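PDB 4HCW: thiaminase-I from Naegleria gruberi, which is a thiaminase-type enzyme by name and family, a mixed alpha/beta protein probably built on the two-lobed plan of the periplasmic binding proteins. Local coordinates for residues 31-36 and 293-298; 67-72 and 259-264; 115-120 and 299-304. All blocks are in the same frame, centred on the assembly; numbering follows the deposited sequence.

Overall arrangement
Two of the contacts lie in the central mixed sheet and the third packs helices beside it. In interaction 2, strand 65-69 pairs with strand 260-267; in interaction 3, strand 110-125, the neighbour of 260-267 in the sheet, receives the short strand 302-303. Their centres are about 10 Å apart, and Asp263 and Gln116 connect them through a probable backbone hydrogen bond. Interaction 1 lies about 13 Å from interaction 3, centre to centre, and touches it, because helix 290-298 is followed, after a short turn, by strand 302-303 and Leu296 CD2 packs on Tyr117 CE1 at 3.7 Å. Interactions 1 and 2 do not touch; their nearest atoms are about 9 Å apart.

Interaction 1 of 3, residues 31-36 and 293-298; sequences NLIKDV and LDLLGL
Ile33 and Leu296 form the tight, buried part of this helix-to-helix contact, while Leu295, Leu32 and Val36 make its looser side. Residues 31-34 belong to helix 29-34 and residues 293-298 to helix 290-298. Between them lie apolar side chains with no hydrogen bond across, and the area buried is a modest 202 Å². The backbones stay well apart: the nearest CA atoms, those of Ile33 and Leu295, are 7.0 Å from each other, leaving room for branched side chains to meet.

On the buried side, Ile33 CD1 comes to 3.6 Å from Leu296 CD2, two methyl ends meeting as the side chains cross at about a right angle. Ile33 reaches this point with CG1 opposite its own carbonyl carbon (chi1 -63°) and CD1 carried straight on (chi2 -177°). Further back along the same isoleucine, CG1 lies 4.4 Å from Leu295 CB, a looser approach.

Leu295 points at the other helix and contributes the largest share of the buried area, yet it remains partly exposed. One branch does the touching: its CD1 is 3.8 Å from Val36 CG2 and 4.0 Å from Leu32 O, so this methyl bridges one turn of the chain, from Leu32 to Val36. Val36 and Leu32, both partly exposed, leave this side nearer to solvent, and the Leu32 side chain stays back, its CB 4.7 Å from Leu295 CD2.

Neighbouring elements extend the packing. Ile33 also touches Leu17 and Val292, and Val36 rests on Leu291, one turn earlier in helix 290-298. Leu296 meets Thr301 just past its helix, while Leu293 and Asp294 turn to helix 306-313, where Asp294 OD1 is hydrogen-bonded to His311 NE2.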
loop_
_atom_site.group_PDB
_atom_site.type_symbol
_atom_site.label_atom_id
_atom_site.label_comp_id
_atom_site.label_asym_id
_atom_site.label_seq_id
_atom_site.Cartn_x
_atom_site.Cartn_y
_atom_site.Cartn_z
ATOM N N ASN A 31 3.021 13.589 11.085
ATOM C CA ASN A 31 3.516 14.509 12.100
ATOM C C ASN A 31 3.027 14.132 13.494
ATOM O O ASN A 31 3.756 14.275 14.476
ATOM C CB ASN A 31 3.119 15.948 11.770
ATOM C CG ASN A 31 3.860 16.495 10.565
ATOM O OD1 ASN A 31 4.966 16.055 10.251
ATOM N ND2 ASN A 31 3.253 17.463 9.887
ATOM N N LEU A 32 1.791 13.650 13.573
ATOM C CA LEU A 32 1.225 13.210 14.843
ATOM C C LEU A 32 1.978 11.996 15.375
ATOM O O LEU A 32 2.245 11.897 16.571
ATOM C CB LEU A 32 -0.261 12.882 14.692
ATOM C CG LEU A 32 -1.186 14.043 14.320
ATOM C CD1 LEU A 32 -2.640 13.597 14.340
ATOM C CD2 LEU A 32 -0.968 15.226 15.253
ATOM N N ILE A 33 2.322 11.079 14.477
ATOM C CA ILE A 33 3.065 9.881 14.849
ATOM C C ILE A 33 4.503 10.221 15.234
ATOM O O ILE A 33 5.038 9.684 16.204
ATOM C CB ILE A 33 3.061 8.839 13.713
ATOM C CG1 ILE A 33 1.632 8.371 13.431
ATOM C CG2 ILE A 33 3.945 7.650 14.061
ATOM C CD1 ILE A 33 1.542 7.291 12.384
ATOM N N LYS A 34 5.115 11.126 14.476
ATOM C CA LYS A 34 6.487 11.552 14.737
ATOM C C LYS A 34 6.648 12.169 16.125
ATOM O O LYS A 34 7.682 11.998 16.770
ATOM C CB LYS A 34 6.950 12.543 13.667
ATOM C CG LYS A 34 7.966 11.972 12.689
ATOM C CD LYS A 34 8.160 12.889 11.491
ATOM C CE LYS A 34 8.577 14.288 11.915
ATOM N NZ LYS A 34 8.694 15.204 10.746
ATOM N N ASP A 35 5.620 12.875 16.585
ATOM C CA ASP A 35 5.670 13.538 17.884
ATOM C C ASP A 35 5.483 12.561 19.045
ATOM O O ASP A 35 5.583 12.944 20.210
ATOM C CB ASP A 35 4.624 14.655 17.959
ATOM C CG ASP A 35 4.897 15.780 16.977
ATOM O OD1 ASP A 35 6.078 15.997 16.631
ATOM O OD2 ASP A 35 3.932 16.449 16.553
ATOM N N VAL A 36 5.213 11.300 18.719
ATOM C CA VAL A 36 4.996 10.268 19.729
ATOM C C VAL A 36 6.236 9.386 19.881
ATOM O O VAL A 36 6.526 8.880 20.967
ATOM C CB VAL A 36 3.768 9.398 19.375
ATOM C CG1 VAL A 36 3.620 8.237 20.346
ATOM C CG2 VAL A 36 2.506 10.246 19.362
ATOM N N LEU A 293 -0.552 2.637 16.945
ATOM C CA LEU A 293 -1.597 1.853 16.298
ATOM C C LEU A 293 -2.935 2.584 16.323
ATOM O O LEU A 293 -3.656 2.605 15.326
ATOM C CB LEU A 293 -1.735 0.481 16.962
ATOM C CG LEU A 293 -0.542 -0.471 16.837
ATOM C CD1 LEU A 293 -0.854 -1.810 17.491
ATOM C CD2 LEU A 293 -0.153 -0.661 15.380
ATOM N N ASP A 294 -3.262 3.185 17.464
ATOM C CA ASP A 294 -4.512 3.923 17.604
ATOM C C ASP A 294 -4.545 5.142 16.687
ATOM O O ASP A 294 -5.586 5.474 16.120
ATOM C CB ASP A 294 -4.739 4.346 19.059
ATOM C CG ASP A 294 -5.116 3.179 19.955
ATOM O OD1 ASP A 294 -5.762 2.231 19.460
ATOM O OD2 ASP A 294 -4.767 3.210 21.154
ATOM N N LEU A 295 -3.399 5.800 16.544
ATOM C CA LEU A 295 -3.285 6.950 15.655
ATOM C C LEU A 295 -3.421 6.525 14.197
ATOM O O LEU A 295 -4.016 7.237 13.389
ATOM C CB LEU A 295 -1.958 7.676 15.877
ATOM C CG LEU A 295 -1.854 8.515 17.152
ATOM C CD1 LEU A 295 -0.424 8.970 17.373
ATOM C CD2 LEU A 295 -2.790 9.711 17.082
ATOM N N LEU A 296 -2.867 5.361 13.869
ATOM C CA LEU A 296 -3.009 4.795 12.532
ATOM C C LEU A 296 -4.475 4.512 12.231
ATOM O O LEU A 296 -4.924 4.648 11.093
ATOM C CB LEU A 296 -2.192 3.509 12.397
ATOM C CG LEU A 296 -0.673 3.652 12.302
ATOM C CD1 LEU A 296 -0.009 2.284 12.295
ATOM C CD2 LEU A 296 -0.290 4.440 11.061
ATOM N N GLY A 297 -5.219 4.123 13.262
ATOM C CA GLY A 297 -6.634 3.838 13.125
ATOM C C GLY A 297 -7.450 5.071 12.792
ATOM O O GLY A 297 -8.512 4.974 12.179
ATOM N N LEU A 298 -6.954 6.237 13.195
ATOM C CA LEU A 298 -7.647 7.491 12.927
ATOM C C LEU A 298 -7.549 7.868 11.453
ATOM O O LEU A 298 -8.397 8.590 10.928
ATOM C CB LEU A 298 -7.081 8.615 13.797
ATOM C CG LEU A 298 -7.158 8.405 15.311
ATOM C CD1 LEU A 298 -6.563 9.594 16.050
ATOM C CD2 LEU A 298 -8.594 8.159 15.748
#

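Interaction 2 of 3, residues 67-72 and 259-264; sequences STDSIF and YVYTDV
Thr68 and Val264 form an antiparallel hydrogen-bonded pair in the central mixed sheet, bonded both ways (Thr68 N to Val264 O 2.9 Å, Val264 N to Thr68 O 2.7 Å), with the strand axes at 157°. Next to it, Asp69 and Asp263 make a non-hydrogen-bonded pair, and Ser70 N then reaches Thr262 O as the first strand ends.

The two aspartates share one face of the sheet. Their carboxylate planes stand 90° apart, with Asp69 OD2 4.4 Å from Asp263 OD1. Asp69 OD2 is hydrogen-bonded to Tyr54 OH, whereas OD1 accepts from Ile71 N in an Asx turn, the donor coming from above the carboxylate plane. Both carboxylate oxygens of Asp69 are thus engaged as the chain leaves the strand toward helix 73-77. Thr68 OG1 and Phe72 N approach Asp69 O from opposite faces of its carbonyl plane.

Ser67 OG turns to Gln116 OE1 on strand 110-125, which flanks strand 260-267. Beyond the strand end, a buried pair of hydroxyls closes the contact: with chi1 56°, Ser70 OG sits between its own backbone N and carbonyl carbon and meets Thr262 OG1 at 2.7 Å, and OG1 is also bonded to Ser104 OG.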
loop_
_atom_site.group_PDB
_atom_site.type_symbol
_atom_site.label_atom_id
_atom_site.label_comp_id
_atom_site.label_asym_id
_atom_site.label_seq_id
_atom_site.Cartn_x
_atom_site.Cartn_y
_atom_site.Cartn_z
ATOM N N SER A 67 11.741 2.689 5.734
ATOM C CA SER A 67 10.502 2.036 5.336
ATOM C C SER A 67 10.283 2.222 3.841
ATOM O O SER A 67 10.204 3.348 3.352
ATOM C CB SER A 67 9.316 2.604 6.117
ATOM O OG SER A 67 8.112 1.944 5.765
ATOM N N THR A 68 10.194 1.112 3.116
ATOM C CA THR A 68 10.021 1.164 1.669
ATOM C C THR A 68 8.880 0.273 1.200
ATOM O O THR A 68 8.539 -0.713 1.851
ATOM C CB THR A 68 11.303 0.738 0.934
ATOM O OG1 THR A 68 11.042 0.659 -0.474
ATOM C CG2 THR A 68 11.775 -0.621 1.430
ATOM N N ASP A 69 8.291 0.633 0.065
ATOM C CA ASP A 69 7.285 -0.205 -0.567
ATOM C C ASP A 69 7.969 -1.481 -1.040
ATOM O O ASP A 69 9.085 -1.439 -1.558
ATOM C CB ASP A 69 6.648 0.529 -1.749
ATOM C CG ASP A 69 5.375 -0.139 -2.243
ATOM O OD1 ASP A 69 5.265 -1.382 -2.154
ATOM O OD2 ASP A 69 4.479 0.583 -2.727
ATOM N N SER A 70 7.300 -2.614 -0.858
ATOM C CA SER A 70 7.868 -3.901 -1.247
ATOM C C SER A 70 7.907 -4.071 -2.765
ATOM O O SER A 70 8.477 -5.036 -3.273
ATOM C CB SER A 70 7.091 -5.049 -0.599
ATOM O OG SER A 70 5.713 -4.975 -0.915
ATOM N N ILE A 71 7.306 -3.125 -3.482
ATOM C CA ILE A 71 7.297 -3.156 -4.941
ATOM C C ILE A 71 8.701 -2.928 -5.500
ATOM O O ILE A 71 8.999 -3.310 -6.632
ATOM C CB ILE A 71 6.314 -2.110 -5.526
ATOM C CG1 ILE A 71 5.990 -2.427 -6.989
ATOM C CG2 ILE A 71 6.865 -0.697 -5.375
ATOM C CD1 ILE A 71 4.977 -1.489 -7.602
ATOM N N PHE A 72 9.564 -2.315 -4.696
ATOM C CA PHE A 72 10.936 -2.046 -5.108
ATOM C C PHE A 72 11.925 -2.822 -4.250
ATOM O O PHE A 72 13.129 -2.584 -4.310
ATOM C CB PHE A 72 11.238 -0.550 -5.020
ATOM C CG PHE A 72 10.411 0.291 -5.948
ATOM C CD1 PHE A 72 10.040 -0.188 -7.193
ATOM C CD2 PHE A 72 9.999 1.558 -5.572
ATOM C CE1 PHE A 72 9.277 0.583 -8.048
ATOM C CE2 PHE A 72 9.237 2.334 -6.422
ATOM C CZ PHE A 72 8.876 1.846 -7.662
ATOM N N TYR A 259 -4.777 -7.747 -5.542
ATOM C CA TYR A 259 -3.418 -7.283 -5.288
ATOM C C TYR A 259 -3.367 -6.313 -4.112
ATOM O O TYR A 259 -4.243 -5.463 -3.959
ATOM C CB TYR A 259 -2.837 -6.614 -6.536
ATOM C CG TYR A 259 -2.251 -7.582 -7.540
ATOM C CD1 TYR A 259 -3.070 -8.363 -8.343
ATOM C CD2 TYR A 259 -0.876 -7.708 -7.687
ATOM C CE1 TYR A 259 -2.536 -9.248 -9.262
ATOM C CE2 TYR A 259 -0.333 -8.588 -8.604
ATOM C CZ TYR A 259 -1.167 -9.355 -9.389
ATOM O OH TYR A 259 -0.629 -10.234 -10.302
ATOM N N VAL A 260 -2.339 -6.451 -3.280
ATOM C CA VAL A 260 -2.125 -5.528 -2.170
ATOM C C VAL A 260 -0.704 -4.978 -2.177
ATOM O O VAL A 260 0.200 -5.564 -2.774
ATOM C CB VAL A 260 -2.382 -6.193 -0.799
ATOM C CG1 VAL A 260 -3.770 -6.818 -0.752
ATOM C CG2 VAL A 260 -1.306 -7.226 -0.495
ATOM N N TYR A 261 -0.517 -3.843 -1.511
ATOM C CA TYR A 261 0.804 -3.256 -1.337
ATOM C C TYR A 261 1.217 -3.374 0.125
ATOM O O TYR A 261 0.381 -3.258 1.021
ATOM C CB TYR A 261 0.801 -1.783 -1.749
ATOM C CG TYR A 261 0.338 -1.523 -3.165
ATOM C CD1 TYR A 261 1.205 -1.668 -4.239
ATOM C CD2 TYR A 261 -0.964 -1.114 -3.425
ATOM C CE1 TYR A 261 0.787 -1.423 -5.534
ATOM C CE2 TYR A 261 -1.392 -0.868 -4.717
ATOM C CZ TYR A 261 -0.513 -1.024 -5.768
ATOM O OH TYR A 261 -0.934 -0.780 -7.055
ATOM N N THR A 262 2.502 -3.609 0.368
ATOM C CA THR A 262 3.012 -3.674 1.734
ATOM C C THR A 262 4.243 -2.796 1.914
ATOM O O THR A 262 5.212 -2.906 1.163
ATOM C CB THR A 262 3.371 -5.115 2.152
ATOM O OG1 THR A 262 4.425 -5.610 1.317
ATOM C CG2 THR A 262 2.161 -6.031 2.043
ATOM N N ASP A 263 4.197 -1.920 2.912
ATOM C CA ASP A 263 5.354 -1.114 3.275
ATOM C C ASP A 263 6.187 -1.874 4.297
ATOM O O ASP A 263 5.657 -2.399 5.276
ATOM C CB ASP A 263 4.915 0.239 3.834
ATOM C CG ASP A 263 4.220 1.097 2.797
ATOM O OD1 ASP A 263 4.641 1.064 1.621
ATOM O OD2 ASP A 263 3.253 1.802 3.154
ATOM N N VAL A 264 7.493 -1.936 4.064
ATOM C CA VAL A 264 8.370 -2.767 4.879
ATOM C C VAL A 264 9.516 -1.983 5.518
ATOM O O VAL A 264 10.246 -1.262 4.838
ATOM C CB VAL A 264 8.949 -3.933 4.050
ATOM C CG1 VAL A 264 10.023 -4.665 4.830
ATOM C CG2 VAL A 264 7.840 -4.888 3.632
#

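Interaction 3 of 3, residues 115-120 and 299-304; sequences PQYLCS and GLTLPA
Tyr117 and Pro303 form an antiparallel non-hydrogen-bonded pair, their CA atoms 4.7 Å apart and their side chains diverging, as the short, weakly bonded strand 302-303 runs along strand 110-125, where that strand carries a classic beta bulge, Gln116 and Tyr117 both facing Asp263 on the adjoining strand 260-267.

Of the backbone hydrogen bonds, Leu118 N to Leu302 O is the straighter, 2.8 Å with an N-H...O angle of 165°. Ala304 N to Gln116 O is weak, bent to 126°.

Two apolar contacts accompany the backbone: Pro115 CB lies 3.6 Å from Ala304 CB, and Leu118 CB is 4.1 Å from Leu302 CB. Leu118 also packs on helix 99-105, and Leu302 on Tyr319 and Leu322 of helix 317-328, so helices cover the face that carries these leucines.

A Schellman motif ends helix 290-298 just before the strand, with Leu300 at positive phi. Thr301 follows, and its methyl group makes a CH-pi contact with the Tyr117 ring. Gln116 CG covers the other face of that ring, while Thr301 CG2 stands 4.2 Å from the ring centroid.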
loop_
_atom_site.group_PDB
_atom_site.type_symbol
_atom_site.label_atom_id
_atom_site.label_comp_id
_atom_site.label_asym_id
_atom_site.label_seq_id
_atom_site.Cartn_x
_atom_site.Cartn_y
_atom_site.Cartn_z
ATOM N N PRO A 115 7.502 -6.090 8.011
ATOM C CA PRO A 115 6.294 -5.513 7.414
ATOM C C PRO A 115 5.643 -4.490 8.341
ATOM O O PRO A 115 5.410 -4.787 9.512
ATOM C CB PRO A 115 5.379 -6.728 7.243
ATOM C CG PRO A 115 6.308 -7.886 7.149
ATOM C CD PRO A 115 7.434 -7.560 8.079
ATOM N N GLN A 116 5.357 -3.301 7.819
ATOM C CA GLN A 116 4.787 -2.227 8.626
ATOM C C GLN A 116 3.347 -1.910 8.243
ATOM O O GLN A 116 2.440 -2.005 9.070
ATOM C CB GLN A 116 5.642 -0.962 8.521
ATOM C CG GLN A 116 5.070 0.227 9.277
ATOM C CD GLN A 116 5.984 1.434 9.251
ATOM O OE1 GLN A 116 6.930 1.496 8.465
ATOM N NE2 GLN A 116 5.708 2.403 10.115
ATOM N N TYR A 117 3.143 -1.526 6.988
ATOM C CA TYR A 117 1.823 -1.123 6.518
ATOM C C TYR A 117 1.270 -2.083 5.472
ATOM O O TYR A 117 2.022 -2.704 4.720
ATOM C CB TYR A 117 1.873 0.294 5.943
ATOM C CG TYR A 117 2.252 1.355 6.951
ATOM C CD1 TYR A 117 1.747 1.324 8.244
ATOM C CD2 TYR A 117 3.119 2.384 6.611
ATOM C CE1 TYR A 117 2.092 2.292 9.169
ATOM C CE2 TYR A 117 3.471 3.356 7.529
ATOM C CZ TYR A 117 2.954 3.306 8.806
ATOM O OH TYR A 117 3.301 4.272 9.724
ATOM N N LEU A 118 -0.052 -2.198 5.434
ATOM C CA LEU A 118 -0.733 -2.998 4.426
ATOM C C LEU A 118 -1.668 -2.088 3.642
ATOM O O LEU A 118 -2.472 -1.365 4.227
ATOM C CB LEU A 118 -1.525 -4.128 5.083
ATOM C CG LEU A 118 -1.400 -5.520 4.456
ATOM C CD1 LEU A 118 -2.295 -6.513 5.180
ATOM C CD2 LEU A 118 -1.722 -5.485 2.970
ATOM N N CYS A 119 -1.559 -2.122 2.318
ATOM C CA CYS A 119 -2.318 -1.205 1.478
ATOM C C CYS A 119 -2.877 -1.905 0.241
ATOM O O CYS A 119 -2.291 -2.868 -0.252
ATOM C CB CYS A 119 -1.433 -0.028 1.064
ATOM S SG CYS A 119 -2.333 1.461 0.603
ATOM N N SER A 120 -4.011 -1.413 -0.252
ATOM C CA SER A 120 -4.654 -1.973 -1.439
ATOM C C SER A 120 -5.749 -1.050 -1.967
ATOM O O SER A 120 -6.230 -0.173 -1.251
ATOM C CB SER A 120 -5.249 -3.350 -1.131
ATOM O OG SER A 120 -5.962 -3.859 -2.246
ATOM N N GLY A 299 -6.510 7.371 10.789
ATOM C CA GLY A 299 -6.303 7.652 9.381
ATOM C C GLY A 299 -6.639 6.466 8.499
ATOM O O GLY A 299 -6.347 6.472 7.302
ATOM N N LEU A 300 -7.257 5.451 9.099
ATOM C CA LEU A 300 -7.622 4.218 8.402
ATOM C C LEU A 300 -6.427 3.550 7.728
ATOM O O LEU A 300 -6.568 2.906 6.688
ATOM C CB LEU A 300 -8.742 4.464 7.388
ATOM C CG LEU A 300 -10.121 4.764 7.974
ATOM C CD1 LEU A 300 -11.159 4.882 6.873
ATOM C CD2 LEU A 300 -10.520 3.689 8.974
ATOM N N THR A 301 -5.253 3.714 8.325
ATOM C CA THR A 301 -4.052 3.055 7.835
ATOM C C THR A 301 -4.001 1.648 8.414
ATOM O O THR A 301 -4.295 1.444 9.592
ATOM C CB THR A 301 -2.782 3.833 8.229
ATOM O OG1 THR A 301 -2.885 5.186 7.767
ATOM C CG2 THR A 301 -1.545 3.188 7.624
ATOM N N LEU A 302 -3.640 0.676 7.584
ATOM C CA LEU A 302 -3.645 -0.717 8.008
ATOM C C LEU A 302 -2.259 -1.192 8.418
ATOM O O LEU A 302 -1.305 -1.068 7.650
ATOM C CB LEU A 302 -4.178 -1.612 6.889
ATOM C CG LEU A 302 -5.423 -1.127 6.145
ATOM C CD1 LEU A 302 -5.812 -2.121 5.064
ATOM C CD2 LEU A 302 -6.574 -0.898 7.109
ATOM N N PRO A 303 -2.142 -1.731 9.640
ATOM C CA PRO A 303 -0.912 -2.405 10.064
ATOM C C PRO A 303 -0.721 -3.680 9.253
ATOM O O PRO A 303 -1.691 -4.204 8.704
ATOM C CB PRO A 303 -1.189 -2.747 11.531
ATOM C CG PRO A 303 -2.252 -1.789 11.954
ATOM C CD PRO A 303 -3.109 -1.604 10.742
ATOM N N ALA A 304 0.510 -4.175 9.180
ATOM C CA ALA A 304 0.811 -5.339 8.354
ATOM C C ALA A 304 0.692 -6.654 9.123
ATOM O O ALA A 304 0.481 -7.711 8.529
ATOM C CB ALA A 304 2.193 -5.205 7.740
#